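Local coordinates for PCP domain (Thermobifida fusca, PDB 7KW3), which probably serves as a peptidyl carrier domain of a non-ribosomal peptide synthetase, carrying substrates on a phosphopantetheine arm, at residues A[29-34]-A[64-69]. Sequence-based numbering, arbitrary orientation.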
loop_
_atom_site.group_PDB
_atom_site.type_symbol
_atom_site.label_atom_id
_atom_site.label_comp_id
_atom_site.label_asym_id
_atom_site.label_seq_id
_atom_site.Cartn_x
_atom_site.Cartn_y
_atom_site.Cartn_z
ATOM N N ASP A 29 -4.853 -1.624 8.614
ATOM C CA ASP A 29 -6.161 -1.051 8.344
ATOM C C ASP A 29 -6.082 0.400 7.870
ATOM O O ASP A 29 -7.114 1.069 7.779
ATOM C CB ASP A 29 -7.034 -1.153 9.595
ATOM C CG ASP A 29 -6.388 -0.497 10.816
ATOM O OD1 ASP A 29 -5.240 0.005 10.726
ATOM O OD2 ASP A 29 -7.040 -0.490 11.876
ATOM N N ALA A 30 -4.891 0.899 7.556
ATOM C CA ALA A 30 -4.736 2.293 7.171
ATOM C C ALA A 30 -5.325 2.570 5.794
ATOM O O ALA A 30 -5.196 1.762 4.865
ATOM C CB ALA A 30 -3.263 2.679 7.182
ATOM N N ASP A 31 -5.970 3.730 5.678
ATOM C CA ASP A 31 -6.554 4.213 4.434
ATOM C C ASP A 31 -5.569 5.184 3.800
ATOM O O ASP A 31 -5.233 6.210 4.406
ATOM C CB ASP A 31 -7.895 4.903 4.699
ATOM C CG ASP A 31 -8.604 5.342 3.417
ATOM O OD1 ASP A 31 -8.020 6.123 2.632
ATOM O OD2 ASP A 31 -9.758 4.905 3.202
ATOM N N PHE A 32 -5.134 4.874 2.575
ATOM C CA PHE A 32 -4.075 5.655 1.937
ATOM C C PHE A 32 -4.468 7.126 1.788
ATOM O O PHE A 32 -3.660 8.023 2.062
ATOM C CB PHE A 32 -3.727 5.040 0.581
ATOM C CG PHE A 32 -2.511 5.634 -0.070
ATOM C CD1 PHE A 32 -1.243 5.407 0.450
ATOM C CD2 PHE A 32 -2.629 6.399 -1.225
ATOM C CE1 PHE A 32 -0.113 5.942 -0.161
ATOM C CE2 PHE A 32 -1.500 6.932 -1.846
ATOM C CZ PHE A 32 -0.240 6.706 -1.309
ATOM N N PHE A 33 -5.714 7.397 1.398
ATOM C CA PHE A 33 -6.116 8.787 1.202
ATOM C C PHE A 33 -6.488 9.474 2.510
ATOM O O PHE A 33 -6.313 10.692 2.631
ATOM C CB PHE A 33 -7.250 8.854 0.176
ATOM C CG PHE A 33 -6.829 8.343 -1.163
ATOM C CD1 PHE A 33 -6.080 9.149 -2.023
ATOM C CD2 PHE A 33 -7.082 7.027 -1.519
ATOM C CE1 PHE A 33 -5.639 8.663 -3.242
ATOM C CE2 PHE A 33 -6.647 6.530 -2.740
ATOM C CZ PHE A 33 -5.921 7.353 -3.604
ATOM N N ALA A 34 -6.958 8.728 3.507
ATOM C CA ALA A 34 -7.166 9.342 4.813
ATOM C C ALA A 34 -5.851 9.813 5.424
ATOM O O ALA A 34 -5.848 10.743 6.236
ATOM C CB ALA A 34 -7.872 8.362 5.751
ATOM N N HIS A 64 -9.373 0.491 -3.624
ATOM C CA HIS A 64 -9.136 -0.249 -2.380
ATOM C C HIS A 64 -8.051 0.439 -1.567
ATOM O O HIS A 64 -6.934 -0.071 -1.453
ATOM C CB HIS A 64 -8.731 -1.695 -2.662
ATOM C CG HIS A 64 -9.667 -2.411 -3.580
ATOM N ND1 HIS A 64 -10.961 -2.727 -3.223
ATOM C CD2 HIS A 64 -9.499 -2.871 -4.842
ATOM C CE1 HIS A 64 -11.550 -3.354 -4.225
ATOM N NE2 HIS A 64 -10.683 -3.460 -5.217
ATOM N N PRO A 65 -8.343 1.606 -0.994
ATOM C CA PRO A 65 -7.271 2.382 -0.344
ATOM C C PRO A 65 -6.803 1.812 0.993
ATOM O O PRO A 65 -5.745 2.232 1.480
ATOM C CB PRO A 65 -7.890 3.777 -0.180
ATOM C CG PRO A 65 -9.377 3.540 -0.187
ATOM C CD PRO A 65 -9.619 2.342 -1.066
ATOM N N VAL A 66 -7.528 0.873 1.589
ATOM C CA VAL A 66 -7.088 0.255 2.836
ATOM C C VAL A 66 -6.062 -0.832 2.522
ATOM O O VAL A 66 -6.281 -1.661 1.632
ATOM C CB VAL A 66 -8.286 -0.314 3.610
ATOM C CG1 VAL A 66 -7.813 -1.021 4.866
ATOM C CG2 VAL A 66 -9.262 0.810 3.965
ATOM N N VAL A 67 -4.951 -0.829 3.277
ATOM C CA VAL A 67 -3.832 -1.755 3.052
ATOM C C VAL A 67 -4.338 -3.185 2.856
ATOM O O VAL A 67 -4.029 -3.840 1.855
ATOM C CB VAL A 67 -2.824 -1.684 4.219
ATOM C CG1 VAL A 67 -1.779 -2.793 4.110
ATOM C CG2 VAL A 67 -2.128 -0.318 4.283
ATOM N N ALA A 68 -5.123 -3.686 3.813
ATOM C CA ALA A 68 -5.551 -5.081 3.750
ATOM C C ALA A 68 -6.361 -5.354 2.488
ATOM O O ALA A 68 -6.240 -6.427 1.883
ATOM C CB ALA A 68 -6.358 -5.453 5.002
ATOM N N ASP A 69 -7.206 -4.405 2.082
ATOM C CA ASP A 69 -7.971 -4.583 0.854
ATOM C C ASP A 69 -7.067 -4.542 -0.375
ATOM O O ASP A 69 -7.256 -5.316 -1.320
ATOM C CB ASP A 69 -9.052 -3.511 0.768
ATOM C CG ASP A 69 -10.066 -3.637 1.882
ATOM O OD1 ASP A 69 -10.330 -4.788 2.299
ATOM O OD2 ASP A 69 -10.582 -2.591 2.345
#
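Asp-31 and Val-66 face each other as a lone antiparallel, non-hydrogen-bonded pair, CA to CA 4.3 Å, flanked by two backbone bonds: Val-67 N to Ala-30 O at 3.0 Å and Phe-32 N to Pro-65 O at 2.9 Å. Ala-30 O also receives a CA-H...O contact from Val-66, the N-cap of helix 67-73, while Pro-65 O takes a second hydrogen bond, with the Tyr-17 hydroxyl of helix 8-21. Pro-65 CB meets the edge of the Phe-33 ring at CD2, 3.6 Å away, the two groups crossing roughly at right angles. Asp-31 runs alongside the proline, OD2 3.7 Å from Pro-65 CG; with CG anti to the backbone N (chi1 -176°), its carboxylate also reaches forward over the following turn. There OD1 accepts from Ala-34 N at 2.9 Å, an Asx motif, the N-H arriving 44° above the carboxylate plane, and weakly from Phe-33 N. Cutting Asp-31 back to an alanine is likely to leave the Ala-34 amide without its mate and bare one flank of Pro-65. Two backbone hydrogen bonds thus tie the long loop after the first helix to the start of the last, within the small helical fold of the phosphopantetheine-attachment family.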